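Local coordinates for VAO-type flavoprotein oxidase VAO615 (Myceliophthora thermophila, PDB 6F72), which is probably an FAD-dependent oxidase with no known substrate, carrying one bicovalently bound flavin and, once reduced, reacting rapidly with molecular oxygen, at residues A[251-256]-A[274-279]; A[318-322]-A[373-379]; A[410-416]-A[476-482]; A[527-532]-A[556-561]. All coordinates share one frame; numbering follows the deposited sequence.

Interaction 1. Residues A[251-256]-A[274-279]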
loop_
_atom_site.group_PDB
_atom_site.type_symbol
_atom_site.label_atom_id
_atom_site.label_comp_id
_atom_site.label_asym_id
_atom_site.label_seq_id
_atom_site.Cartn_x
_atom_site.Cartn_y
_atom_site.Cartn_z
ATOM N N VAL A 251 -15.307 -3.234 -4.216
ATOM C CA VAL A 251 -15.539 -2.110 -5.112
ATOM C C VAL A 251 -16.812 -2.307 -5.922
ATOM O O VAL A 251 -17.039 -3.378 -6.526
ATOM C CB VAL A 251 -14.349 -1.814 -6.055
ATOM C CG1 VAL A 251 -14.613 -0.536 -6.851
ATOM C CG2 VAL A 251 -13.080 -1.623 -5.261
ATOM N N LEU A 252 -17.647 -1.265 -5.925
ATOM C CA LEU A 252 -18.857 -1.258 -6.739
ATOM C C LEU A 252 -18.651 -0.451 -8.018
ATOM O O LEU A 252 -19.045 -0.883 -9.097
ATOM C CB LEU A 252 -20.057 -0.746 -5.936
ATOM C CG LEU A 252 -20.381 -1.447 -4.617
ATOM C CD1 LEU A 252 -21.393 -0.624 -3.841
ATOM C CD2 LEU A 252 -20.910 -2.862 -4.858
ATOM N N GLU A 253 -18.034 0.724 -7.881
ATOM C CA GLU A 253 -17.861 1.680 -8.975
ATOM C C GLU A 253 -16.543 2.387 -8.826
ATOM O O GLU A 253 -16.096 2.589 -7.705
ATOM C CB GLU A 253 -18.957 2.744 -8.929
ATOM C CG GLU A 253 -20.333 2.176 -9.235
ATOM C CD GLU A 253 -21.428 3.220 -9.230
ATOM O OE1 GLU A 253 -21.210 4.319 -9.789
ATOM O OE2 GLU A 253 -22.511 2.915 -8.694
ATOM N N TRP A 254 -15.943 2.735 -9.966
ATOM C CA TRP A 254 -14.801 3.643 -10.058
ATOM C C TRP A 254 -15.253 4.822 -10.894
ATOM O O TRP A 254 -15.779 4.635 -11.995
ATOM C CB TRP A 254 -13.613 3.003 -10.780
ATOM C CG TRP A 254 -12.964 1.857 -10.060
ATOM C CD1 TRP A 254 -13.063 0.520 -10.376
ATOM C CD2 TRP A 254 -12.109 1.941 -8.919
ATOM N NE1 TRP A 254 -12.322 -0.231 -9.490
ATOM C CE2 TRP A 254 -11.729 0.614 -8.583
ATOM C CE3 TRP A 254 -11.631 3.012 -8.128
ATOM C CZ2 TRP A 254 -10.889 0.330 -7.500
ATOM C CZ3 TRP A 254 -10.808 2.723 -7.045
ATOM C CH2 TRP A 254 -10.438 1.395 -6.746
ATOM N N GLU A 255 -15.030 6.027 -10.376
ATOM C CA GLU A 255 -15.185 7.240 -11.155
ATOM C C GLU A 255 -13.785 7.713 -11.535
ATOM O O GLU A 255 -12.912 7.819 -10.684
ATOM C CB GLU A 255 -15.934 8.290 -10.343
ATOM C CG GLU A 255 -16.132 9.614 -11.068
ATOM C CD GLU A 255 -16.455 10.760 -10.136
ATOM O OE1 GLU A 255 -16.565 10.541 -8.908
ATOM O OE2 GLU A 255 -16.601 11.898 -10.642
ATOM N N VAL A 256 -13.589 7.946 -12.830
ATOM C CA VAL A 256 -12.269 8.146 -13.418
ATOM C C VAL A 256 -12.238 9.233 -14.487
ATOM O O VAL A 256 -13.273 9.618 -15.026
ATOM C CB VAL A 256 -11.676 6.837 -14.051
ATOM C CG1 VAL A 256 -11.785 5.646 -13.113
ATOM C CG2 VAL A 256 -12.278 6.529 -15.420
ATOM N N LEU A 274 -12.491 -1.931 -17.844
ATOM C CA LEU A 274 -11.795 -0.961 -17.005
ATOM C C LEU A 274 -12.058 -1.206 -15.518
ATOM O O LEU A 274 -11.110 -1.128 -14.710
ATOM C CB LEU A 274 -12.088 0.492 -17.405
ATOM C CG LEU A 274 -11.320 1.647 -16.709
ATOM C CD1 LEU A 274 -9.801 1.627 -16.920
ATOM C CD2 LEU A 274 -11.875 2.991 -17.148
ATOM N N TYR A 275 -13.298 -1.534 -15.161
ATOM C CA TYR A 275 -13.647 -1.863 -13.769
ATOM C C TYR A 275 -12.792 -3.050 -13.269
ATOM O O TYR A 275 -12.310 -3.042 -12.131
ATOM C CB TYR A 275 -15.168 -2.135 -13.591
ATOM C CG TYR A 275 -15.483 -2.802 -12.266
ATOM C CD1 TYR A 275 -15.432 -4.205 -12.138
ATOM C CD2 TYR A 275 -15.780 -2.050 -11.128
ATOM C CE1 TYR A 275 -15.657 -4.822 -10.915
ATOM C CE2 TYR A 275 -16.024 -2.664 -9.899
ATOM C CZ TYR A 275 -15.957 -4.047 -9.798
ATOM O OH TYR A 275 -16.188 -4.688 -8.598
ATOM N N TRP A 276 -12.644 -4.055 -14.141
ATOM C CA TRP A 276 -11.897 -5.284 -13.875
ATOM C C TRP A 276 -10.390 -4.990 -13.572
ATOM O O TRP A 276 -9.874 -5.410 -12.526
ATOM C CB TRP A 276 -12.079 -6.239 -15.061
ATOM C CG TRP A 276 -11.395 -7.567 -14.933
ATOM C CD1 TRP A 276 -11.905 -8.699 -14.352
ATOM C CD2 TRP A 276 -10.104 -7.923 -15.443
ATOM N NE1 TRP A 276 -10.987 -9.733 -14.434
ATOM C CE2 TRP A 276 -9.880 -9.292 -15.107
ATOM C CE3 TRP A 276 -9.107 -7.224 -16.146
ATOM C CZ2 TRP A 276 -8.700 -9.975 -15.450
ATOM C CZ3 TRP A 276 -7.916 -7.906 -16.484
ATOM C CH2 TRP A 276 -7.727 -9.268 -16.124
ATOM N N ALA A 277 -9.741 -4.255 -14.489
ATOM C CA ALA A 277 -8.359 -3.795 -14.391
ATOM C C ALA A 277 -8.103 -2.944 -13.160
ATOM O O ALA A 277 -7.123 -3.177 -12.470
ATOM C CB ALA A 277 -7.941 -3.044 -15.652
ATOM N N LEU A 278 -8.984 -1.974 -12.883
ATOM C CA LEU A 278 -8.836 -1.106 -11.712
ATOM C C LEU A 278 -9.023 -1.815 -10.362
ATOM O O LEU A 278 -8.506 -1.348 -9.340
ATOM C CB LEU A 278 -9.747 0.127 -11.797
ATOM C CG LEU A 278 -9.398 1.275 -12.748
ATOM C CD1 LEU A 278 -10.624 2.167 -12.894
ATOM C CD2 LEU A 278 -8.200 2.109 -12.274
ATOM N N SER A 279 -9.753 -2.926 -10.365
ATOM C CA SER A 279 -10.062 -3.663 -9.141
ATOM C C SER A 279 -9.007 -4.770 -8.893
ATOM O O SER A 279 -9.291 -5.979 -9.034
ATOM C CB SER A 279 -11.491 -4.248 -9.230
ATOM O OG SER A 279 -12.499 -3.247 -9.365
#
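Leu278 lies over one face of the Trp254 indole. Its CB sits 3.6 Å from the centroid of the five-membered ring, close to the ring normal, a CH-pi contact. Val251 CG1 covers the opposite face from the same strand. Leu278 CD1 touches Val256 CG1 at 3.7 Å, and Val256 CG2 meets Leu274 CD2 tip to tip. The Tyr275 ring packs obliquely beside the five-membered ring of Trp254, the planes at 49°. Hydrogen bonds close the edge. Trp254 NE1 gives its N-H to Ser279 OG at 3.0 Å, nearly straight and in the indole plane. Ser279 OG in turn donates to Tyr275 O at 2.8 Å, linking indole and helix end. With CG anti to the backbone N (chi1 166°), Tyr275 reaches the strand and its OH donates to Val251 O at 2.6 Å, from above the carbonyl plane. Helix segment 274-278 packs across strand segment 251-256 at 101° in the FAD-binding region. Helix 227-233 touches Trp254 and Leu278, strand 288-298 pairs with 251-257, and helix 536-546 meets Leu274.

Interaction 2. Residues A[318-322]-A[373-379]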
loop_
_atom_site.group_PDB
_atom_site.type_symbol
_atom_site.label_atom_id
_atom_site.label_comp_id
_atom_site.label_asym_id
_atom_site.label_seq_id
_atom_site.Cartn_x
_atom_site.Cartn_y
_atom_site.Cartn_z
ATOM N N VAL A 318 12.260 -25.125 19.742
ATOM C CA VAL A 318 10.847 -25.372 20.087
ATOM C C VAL A 318 9.996 -24.172 19.659
ATOM O O VAL A 318 8.872 -24.355 19.171
ATOM C CB VAL A 318 10.647 -25.717 21.591
ATOM C CG1 VAL A 318 9.168 -25.788 21.967
ATOM C CG2 VAL A 318 11.329 -27.038 21.949
ATOM N N TYR A 319 10.548 -22.962 19.827
ATOM C CA TYR A 319 9.924 -21.721 19.345
ATOM C C TYR A 319 9.523 -21.806 17.871
ATOM O O TYR A 319 8.383 -21.498 17.537
ATOM C CB TYR A 319 10.825 -20.490 19.585
ATOM C CG TYR A 319 10.384 -19.241 18.829
ATOM C CD1 TYR A 319 9.275 -18.492 19.253
ATOM C CD2 TYR A 319 11.061 -18.821 17.675
ATOM C CE1 TYR A 319 8.859 -17.360 18.554
ATOM C CE2 TYR A 319 10.649 -17.691 16.969
ATOM C CZ TYR A 319 9.554 -16.964 17.413
ATOM O OH TYR A 319 9.150 -15.848 16.716
ATOM N N TRP A 320 10.455 -22.226 17.007
ATOM C CA TRP A 320 10.186 -22.293 15.566
ATOM C C TRP A 320 9.202 -23.386 15.157
ATOM O O TRP A 320 8.465 -23.229 14.178
ATOM C CB TRP A 320 11.472 -22.355 14.742
ATOM C CG TRP A 320 12.139 -21.022 14.671
ATOM C CD1 TRP A 320 13.333 -20.677 15.241
ATOM C CD2 TRP A 320 11.638 -19.831 14.034
ATOM N NE1 TRP A 320 13.614 -19.355 14.989
ATOM C CE2 TRP A 320 12.600 -18.809 14.251
ATOM C CE3 TRP A 320 10.479 -19.529 13.297
ATOM C CZ2 TRP A 320 12.440 -17.502 13.756
ATOM C CZ3 TRP A 320 10.318 -18.233 12.804
ATOM C CH2 TRP A 320 11.296 -17.234 13.037
ATOM N N GLU A 321 9.181 -24.470 15.924
ATOM C CA GLU A 321 8.180 -25.512 15.754
ATOM C C GLU A 321 6.796 -25.010 16.168
ATOM O O GLU A 321 5.787 -25.403 15.565
ATOM C CB GLU A 321 8.567 -26.767 16.538
ATOM C CG GLU A 321 9.809 -27.447 15.978
ATOM C CD GLU A 321 10.259 -28.656 16.772
ATOM O OE1 GLU A 321 9.757 -28.893 17.895
ATOM O OE2 GLU A 321 11.134 -29.378 16.255
ATOM N N ALA A 322 6.766 -24.135 17.179
ATOM C CA ALA A 322 5.529 -23.561 17.701
ATOM C C ALA A 322 4.903 -22.539 16.735
ATOM O O ALA A 322 3.678 -22.402 16.680
ATOM C CB ALA A 322 5.765 -22.947 19.072
ATOM N N ASP A 373 -1.895 -25.886 21.879
ATOM C CA ASP A 373 -0.679 -26.253 21.146
ATOM C C ASP A 373 0.574 -25.740 21.845
ATOM O O ASP A 373 1.550 -26.487 22.022
ATOM C CB ASP A 373 -0.713 -25.779 19.694
ATOM C CG ASP A 373 0.537 -26.192 18.921
ATOM O OD1 ASP A 373 1.532 -25.441 18.952
ATOM O OD2 ASP A 373 0.532 -27.279 18.300
ATOM N N LEU A 374 0.528 -24.471 22.246
ATOM C CA LEU A 374 1.613 -23.850 23.002
ATOM C C LEU A 374 1.836 -24.543 24.352
ATOM O O LEU A 374 2.982 -24.849 24.703
ATOM C CB LEU A 374 1.368 -22.343 23.167
ATOM C CG LEU A 374 1.383 -21.544 21.857
ATOM C CD1 LEU A 374 0.575 -20.255 21.970
ATOM C CD2 LEU A 374 2.807 -21.272 21.395
ATOM N N ALA A 375 0.743 -24.806 25.077
ATOM C CA ALA A 375 0.782 -25.539 26.351
ATOM C C ALA A 375 1.497 -26.888 26.213
ATOM O O ALA A 375 2.373 -27.199 27.017
ATOM C CB ALA A 375 -0.624 -25.727 26.913
ATOM N N SER A 376 1.152 -27.655 25.172
ATOM C CA SER A 376 1.747 -28.985 24.919
ATOM C C SER A 376 3.242 -28.925 24.575
ATOM O O SER A 376 3.952 -29.945 24.624
ATOM C CB SER A 376 0.985 -29.720 23.809
ATOM O OG SER A 376 1.420 -29.288 22.527
ATOM N N ARG A 377 3.704 -27.727 24.223
ATOM C CA ARG A 377 5.086 -27.501 23.830
ATOM C C ARG A 377 5.903 -26.804 24.928
ATOM O O ARG A 377 7.049 -26.404 24.700
ATOM C CB ARG A 377 5.127 -26.745 22.500
ATOM C CG ARG A 377 4.725 -27.617 21.318
ATOM C CD ARG A 377 4.342 -26.758 20.134
ATOM N NE ARG A 377 4.917 -27.275 18.901
ATOM C CZ ARG A 377 4.265 -27.976 17.980
ATOM N NH1 ARG A 377 2.978 -28.270 18.117
ATOM N NH2 ARG A 377 4.913 -28.386 16.900
ATOM N N GLY A 378 5.308 -26.698 26.117
ATOM C CA GLY A 378 5.938 -26.095 27.288
ATOM C C GLY A 378 6.048 -24.573 27.254
ATOM O O GLY A 378 6.876 -23.997 27.966
ATOM N N ILE A 379 5.221 -23.931 26.429
ATOM C CA ILE A 379 5.192 -22.462 26.298
ATOM C C ILE A 379 4.025 -21.879 27.097
ATOM O O ILE A 379 2.893 -22.342 26.982
ATOM C CB ILE A 379 5.132 -22.020 24.809
ATOM C CG1 ILE A 379 6.395 -22.482 24.062
ATOM C CG2 ILE A 379 4.993 -20.512 24.687
ATOM C CD1 ILE A 379 6.262 -22.547 22.557
HETATM O O HOH W 1 1.874 -22.816 18.557
#
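Arg377, Ala322 and Val318 carry this contact between helix 316-335 and the end of helix 360-376. Arg377 loses the most surface. Its chain runs past Ala322, with NE 4.0 Å from Ala322 CA. The guanidinium approaches Glu321 O obliquely, but the angle is too poor for a hydrogen bond. The bend at chi3 (136°) helps turn the group back toward the helix it follows, where Arg377 NH1 forms a salt bridge with Asp373 OD2 at 2.6 Å. Ala322 fills the middle. Its CB meets Ile379 CD1 at 3.5 Å and Leu374 CD2 at 4.1 Å. Val318 sits at the margin, where CG1 touches Arg377 O at 3.5 Å and lies near Arg377 CB. Gly378, with positive phi, is the C-prime residue of a Schellman motif. This turn ends the helix and brings Ile379 back against Ala322. Phe309 of strand 302-310 packs on Ala322, Leu374 and Ile379. One water donates to Ala322 O at 2.6 Å and to Asp373 OD1 at 2.7 Å. No direct hydrogen bond crosses between the segments. Apolar packing and this water join them, while the Arg377 charge is probably balanced mainly by Asp373, whose two carboxylate oxygens thus serve different partners.

Interaction 3. Residues A[410-416]-A[476-482]; sequences FPFTNSR and CAPAGSW
Phe412 and Gly480 form an antiparallel hydrogen-bonded pair. Gly480 N donates to Phe412 O at 2.8 Å, and Phe412 N returns a longer bond to Gly480 O, on a lone pair in the carbonyl plane. Asn414 N donates to Pro478 O at 2.9 Å, and its ND2 adds a weak bond to that oxygen. Arg416 and Cys476 close the other end with two backbone bonds. CA-H...O contacts fill in between, such as Ala477 CA to Asn414 O at 3.1 Å. The aromatic packing lies at the Trp482 end. Phe412 CG is anti to the carbonyl carbon (chi1 -46°), which turns the ring toward Trp482. Phe412 CZ meets Trp482 CE3 at 3.6 Å rim to rim, the planes only 18° apart. Pro411 CG touches Trp482 CB and also covers one Phe412 face. Replacing Phe412 by an alanine would probably open a gap beside Trp482 and Pro411. On the Thr413 side, Phe410 CB packs on Ala479 CB at 3.6 Å. Thr413 OG1 donates to Phe410 O within the same segment. The Cys476-Cys450 disulfide ties strand 472-480 to its other neighbour, 448-452. Strand 412-419 edges a seven-stranded antiparallel sheet and 472-480 is the next strand in, consistent with the substrate domain of VAO-type flavoproteins.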
loop_
_atom_site.group_PDB
_atom_site.type_symbol
_atom_site.label_atom_id
_atom_site.label_comp_id
_atom_site.label_asym_id
_atom_site.label_seq_id
_atom_site.Cartn_x
_atom_site.Cartn_y
_atom_site.Cartn_z
ATOM N N PHE A 410 9.282 1.574 6.419
ATOM C CA PHE A 410 10.448 0.814 5.987
ATOM C C PHE A 410 10.464 0.785 4.455
ATOM O O PHE A 410 9.578 0.195 3.847
ATOM C CB PHE A 410 10.388 -0.608 6.522
ATOM C CG PHE A 410 10.199 -0.718 8.013
ATOM C CD1 PHE A 410 11.151 -0.219 8.902
ATOM C CD2 PHE A 410 9.082 -1.386 8.533
ATOM C CE1 PHE A 410 10.985 -0.357 10.280
ATOM C CE2 PHE A 410 8.912 -1.533 9.909
ATOM C CZ PHE A 410 9.864 -1.013 10.786
ATOM N N PRO A 411 11.455 1.438 3.824
ATOM C CA PRO A 411 11.520 1.625 2.361
ATOM C C PRO A 411 11.992 0.415 1.544
ATOM O O PRO A 411 12.076 0.494 0.302
ATOM C CB PRO A 411 12.538 2.757 2.214
ATOM C CG PRO A 411 13.442 2.583 3.386
ATOM C CD PRO A 411 12.559 2.139 4.512
ATOM N N PHE A 412 12.337 -0.668 2.238
ATOM C CA PHE A 412 12.752 -1.918 1.604
ATOM C C PHE A 412 11.763 -3.033 1.979
ATOM O O PHE A 412 12.145 -4.051 2.577
ATOM C CB PHE A 412 14.205 -2.284 1.973
ATOM C CG PHE A 412 15.172 -1.129 1.871
ATOM C CD1 PHE A 412 15.569 -0.625 0.625
ATOM C CD2 PHE A 412 15.680 -0.530 3.024
ATOM C CE1 PHE A 412 16.455 0.447 0.539
ATOM C CE2 PHE A 412 16.563 0.540 2.942
ATOM C CZ PHE A 412 16.960 1.021 1.700
ATOM N N THR A 413 10.496 -2.817 1.613
ATOM C CA THR A 413 9.413 -3.735 1.931
ATOM C C THR A 413 9.310 -4.766 0.812
ATOM O O THR A 413 9.276 -4.422 -0.372
ATOM C CB THR A 413 8.062 -2.991 2.155
ATOM O OG1 THR A 413 8.127 -2.214 3.359
ATOM C CG2 THR A 413 6.889 -3.961 2.281
ATOM N N ASN A 414 9.321 -6.034 1.203
ATOM C CA ASN A 414 9.076 -7.145 0.272
ATOM C C ASN A 414 7.882 -7.928 0.771
ATOM O O ASN A 414 7.407 -7.673 1.880
ATOM C CB ASN A 414 10.327 -8.013 0.181
ATOM C CG ASN A 414 11.573 -7.185 -0.061
ATOM O OD1 ASN A 414 11.851 -6.759 -1.184
ATOM N ND2 ASN A 414 12.320 -6.925 1.008
ATOM N N SER A 415 7.384 -8.867 -0.039
ATOM C CA SER A 415 6.224 -9.648 0.349
ATOM C C SER A 415 6.134 -10.997 -0.332
ATOM O O SER A 415 6.618 -11.217 -1.457
ATOM C CB SER A 415 4.912 -8.879 0.076
ATOM O OG SER A 415 4.787 -8.604 -1.310
ATOM N N ARG A 416 5.469 -11.898 0.360
ATOM C CA ARG A 416 5.012 -13.102 -0.275
ATOM C C ARG A 416 3.594 -13.366 0.190
ATOM O O ARG A 416 3.298 -13.245 1.387
ATOM C CB ARG A 416 5.970 -14.261 0.050
ATOM C CG ARG A 416 5.865 -15.437 -0.909
ATOM C CD ARG A 416 6.437 -15.143 -2.290
ATOM N NE ARG A 416 6.337 -16.345 -3.096
ATOM C CZ ARG A 416 6.384 -16.411 -4.423
ATOM N NH1 ARG A 416 6.522 -15.316 -5.162
ATOM N NH2 ARG A 416 6.276 -17.609 -5.010
ATOM N N CYS A 476 3.101 -12.095 4.199
ATOM C CA CYS A 476 4.213 -11.659 5.054
ATOM C C CYS A 476 5.046 -10.606 4.356
ATOM O O CYS A 476 5.371 -10.740 3.168
ATOM C CB CYS A 476 5.072 -12.841 5.482
ATOM S SG CYS A 476 4.151 -13.954 6.561
ATOM N N ALA A 477 5.384 -9.565 5.111
ATOM C CA ALA A 477 6.144 -8.454 4.579
ATOM C C ALA A 477 7.495 -8.222 5.310
ATOM O O ALA A 477 7.592 -7.314 6.165
ATOM C CB ALA A 477 5.293 -7.190 4.584
ATOM N N PRO A 478 8.541 -9.011 4.973
ATOM C CA PRO A 478 9.888 -8.632 5.448
ATOM C C PRO A 478 10.284 -7.246 4.946
ATOM O O PRO A 478 10.357 -7.019 3.733
ATOM C CB PRO A 478 10.782 -9.721 4.857
ATOM C CG PRO A 478 9.893 -10.908 4.832
ATOM C CD PRO A 478 8.568 -10.353 4.363
ATOM N N ALA A 479 10.503 -6.329 5.884
ATOM C CA ALA A 479 10.724 -4.931 5.543
ATOM C C ALA A 479 12.018 -4.407 6.160
ATOM O O ALA A 479 12.220 -4.492 7.375
ATOM C CB ALA A 479 9.529 -4.079 5.961
ATOM N N GLY A 480 12.873 -3.874 5.292
ATOM C CA GLY A 480 14.149 -3.282 5.679
ATOM C C GLY A 480 13.988 -1.833 6.066
ATOM O O GLY A 480 13.421 -1.021 5.307
ATOM N N SER A 481 14.478 -1.516 7.260
ATOM C CA SER A 481 14.495 -0.144 7.761
ATOM C C SER A 481 15.538 0.689 7.037
ATOM O O SER A 481 16.490 0.156 6.465
ATOM C CB SER A 481 14.726 -0.131 9.270
ATOM O OG SER A 481 15.800 -0.985 9.605
ATOM N N TRP A 482 15.320 1.998 7.027
ATOM C CA TRP A 482 16.323 2.954 6.565
ATOM C C TRP A 482 17.236 3.310 7.740
ATOM O O TRP A 482 16.828 3.226 8.904
ATOM C CB TRP A 482 15.626 4.190 6.031
ATOM C CG TRP A 482 16.503 5.199 5.409
ATOM C CD1 TRP A 482 17.010 6.316 6.009
ATOM C CD2 TRP A 482 16.972 5.218 4.053
ATOM N NE1 TRP A 482 17.761 7.022 5.117
ATOM C CE2 TRP A 482 17.757 6.384 3.907
ATOM C CE3 TRP A 482 16.807 4.368 2.949
ATOM C CZ2 TRP A 482 18.378 6.732 2.697
ATOM C CZ3 TRP A 482 17.426 4.714 1.739
ATOM C CH2 TRP A 482 18.205 5.892 1.628
#

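Interaction 4. Residues A[527-532]-A[556-561]; sequences WKESFY and TGVGSE
Thr556 is packed tightly among three aromatic side chains of helix 527-532. Its CA lies over one face of the Trp527 indole, 3.8 Å from the centroid of the six-membered ring, and Thr556 CG2 touches Trp527 CG. Trp527 CG lies between the backbone N and the carbonyl carbon (chi1 61°), which lays the indole against the 556-561 loop. Lys528 CB covers the opposite face. With an alanine at Trp527, Thr556 is likely to lose the cover over its CA and CG2. Thr556 OG1 meets the Phe531 ring at its edge, 3.3 Å from CE2. Tyr532 OH donates to Thr556 O at 2.5 Å, in the carbonyl plane on a lone pair. The same hydroxyl accepts from a water that also takes the Val558 N-H. Val558 CG2 lies over a Tyr532 face, and Phe531 CB over the other. The outer side is looser. Lys528 is solvent-exposed, and its NZ stays 4.3 Å from Glu561 OE2, beyond a salt bridge. Helix 536-546 backs the contact: Leu539 touches Tyr532 and Val558, and Tyr536 OH is hydrogen-bonded to Gly559 N.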
loop_
_atom_site.group_PDB
_atom_site.type_symbol
_atom_site.label_atom_id
_atom_site.label_comp_id
_atom_site.label_asym_id
_atom_site.label_seq_id
_atom_site.Cartn_x
_atom_site.Cartn_y
_atom_site.Cartn_z
ATOM N N TRP A 527 8.881 -9.098 -11.528
ATOM C CA TRP A 527 7.645 -8.377 -11.192
ATOM C C TRP A 527 6.436 -8.772 -12.046
ATOM O O TRP A 527 5.349 -8.920 -11.509
ATOM C CB TRP A 527 7.831 -6.839 -11.225
ATOM C CG TRP A 527 8.238 -6.322 -12.563
ATOM C CD1 TRP A 527 9.510 -6.204 -13.039
ATOM C CD2 TRP A 527 7.378 -5.857 -13.605
ATOM N NE1 TRP A 527 9.504 -5.707 -14.313
ATOM C CE2 TRP A 527 8.206 -5.481 -14.690
ATOM C CE3 TRP A 527 5.986 -5.723 -13.734
ATOM C CZ2 TRP A 527 7.691 -4.975 -15.896
ATOM C CZ3 TRP A 527 5.470 -5.224 -14.939
ATOM C CH2 TRP A 527 6.328 -4.851 -16.001
ATOM N N LYS A 528 6.633 -8.924 -13.357
ATOM C CA LYS A 528 5.540 -9.130 -14.303
ATOM C C LYS A 528 4.781 -10.417 -13.994
ATOM O O LYS A 528 3.555 -10.401 -13.799
ATOM C CB LYS A 528 6.060 -9.137 -15.749
ATOM C CG LYS A 528 4.946 -9.126 -16.797
ATOM C CD LYS A 528 5.483 -9.246 -18.215
ATOM C CE LYS A 528 5.828 -7.877 -18.783
ATOM N NZ LYS A 528 6.487 -7.963 -20.111
ATOM N N GLU A 529 5.529 -11.522 -13.942
ATOM C CA GLU A 529 4.968 -12.821 -13.640
ATOM C C GLU A 529 4.441 -12.867 -12.212
ATOM O O GLU A 529 3.377 -13.428 -11.966
ATOM C CB GLU A 529 6.002 -13.923 -13.899
ATOM C CG GLU A 529 5.614 -15.306 -13.415
ATOM C CD GLU A 529 6.798 -16.254 -13.412
ATOM O OE1 GLU A 529 7.372 -16.501 -14.508
ATOM O OE2 GLU A 529 7.168 -16.762 -12.317
ATOM N N SER A 530 5.158 -12.262 -11.276
ATOM C CA SER A 530 4.780 -12.415 -9.886
ATOM C C SER A 530 3.623 -11.509 -9.452
ATOM O O SER A 530 2.783 -11.922 -8.641
ATOM C CB SER A 530 5.977 -12.229 -8.986
ATOM O OG SER A 530 5.680 -12.781 -7.725
ATOM N N PHE A 531 3.565 -10.287 -9.981
ATOM C CA PHE A 531 2.494 -9.365 -9.591
ATOM C C PHE A 531 1.177 -9.680 -10.293
ATOM O O PHE A 531 0.113 -9.549 -9.695
ATOM C CB PHE A 531 2.851 -7.893 -9.872
ATOM C CG PHE A 531 4.032 -7.357 -9.095
ATOM C CD1 PHE A 531 4.636 -8.078 -8.072
ATOM C CD2 PHE A 531 4.496 -6.049 -9.357
ATOM C CE1 PHE A 531 5.709 -7.553 -7.368
ATOM C CE2 PHE A 531 5.556 -5.512 -8.643
ATOM C CZ PHE A 531 6.169 -6.271 -7.658
ATOM N N TYR A 532 1.258 -10.074 -11.562
ATOM C CA TYR A 532 0.088 -10.155 -12.431
ATOM C C TYR A 532 -0.240 -11.567 -12.908
ATOM O O TYR A 532 -1.416 -11.893 -13.086
ATOM C CB TYR A 532 0.241 -9.189 -13.611
ATOM C CG TYR A 532 0.599 -7.791 -13.181
ATOM C CD1 TYR A 532 -0.358 -6.943 -12.577
ATOM C CD2 TYR A 532 1.889 -7.303 -13.362
ATOM C CE1 TYR A 532 -0.020 -5.646 -12.174
ATOM C CE2 TYR A 532 2.234 -6.018 -12.966
ATOM C CZ TYR A 532 1.281 -5.188 -12.374
ATOM O OH TYR A 532 1.631 -3.911 -11.966
ATOM N N THR A 556 6.983 -1.119 -12.595
ATOM C CA THR A 556 6.286 -2.412 -12.420
ATOM C C THR A 556 4.779 -2.383 -12.719
ATOM O O THR A 556 4.067 -3.344 -12.389
ATOM C CB THR A 556 6.534 -3.106 -11.049
ATOM O OG1 THR A 556 5.707 -2.521 -10.031
ATOM C CG2 THR A 556 8.028 -3.105 -10.642
ATOM N N GLY A 557 4.301 -1.316 -13.360
ATOM C CA GLY A 557 2.892 -1.221 -13.744
ATOM C C GLY A 557 2.573 -1.968 -15.024
ATOM O O GLY A 557 3.468 -2.219 -15.843
ATOM N N VAL A 558 1.292 -2.296 -15.227
ATOM C CA VAL A 558 0.882 -2.905 -16.484
ATOM C C VAL A 558 1.216 -1.938 -17.620
ATOM O O VAL A 558 0.834 -0.770 -17.573
ATOM C CB VAL A 558 -0.633 -3.275 -16.501
ATOM C CG1 VAL A 558 -1.063 -3.770 -17.878
ATOM C CG2 VAL A 558 -0.956 -4.305 -15.426
ATOM N N GLY A 559 1.951 -2.430 -18.614
ATOM C CA GLY A 559 2.293 -1.642 -19.793
ATOM C C GLY A 559 3.416 -0.638 -19.571
ATOM O O GLY A 559 3.626 0.251 -20.406
ATOM N N SER A 560 4.142 -0.782 -18.457
ATOM C CA SER A 560 5.238 0.140 -18.116
ATOM C C SER A 560 6.461 -0.092 -18.979
ATOM O O SER A 560 7.286 0.824 -19.141
ATOM C CB SER A 560 5.629 0.019 -16.647
ATOM O OG SER A 560 6.002 -1.306 -16.339
ATOM N N GLU A 561 6.575 -1.305 -19.524
ATOM C CA GLU A 561 7.671 -1.682 -20.416
ATOM C C GLU A 561 7.707 -0.857 -21.721
ATOM O O GLU A 561 8.638 -0.983 -22.511
ATOM C CB GLU A 561 7.684 -3.214 -20.665
ATOM C CG GLU A 561 6.626 -3.768 -21.632
ATOM C CD GLU A 561 5.236 -4.039 -21.018
ATOM O OE1 GLU A 561 4.976 -3.674 -19.848
ATOM O OE2 GLU A 561 4.371 -4.618 -21.729
HETATM O O HOH W 2 -0.176 -2.121 -12.749
#

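How the interactions relate
The four contacts follow one another along the chain, and none nests in or crosses another. Interaction 1 closes a short loop through strand 263-266 within the FAD-binding region. Interaction 2 joins two helices at the far end of the molecule, its centre about 45 Å from that of interaction 1, and closes over 50 residues that include strands 339-344 and 348-356. Interaction 3 closes over 59 intervening residues and pairs two strands of the seven-stranded sheet, whose strand 302-310 also packs on interaction 2. Interaction 4 then closes a loop through helix 536-546 in the berberine-like region. Interactions 3 and 4 touch, where Arg416 NH1 packs 3.7 Å from Ser530 OG. Helix 536-546 also links interaction 4 to interaction 1.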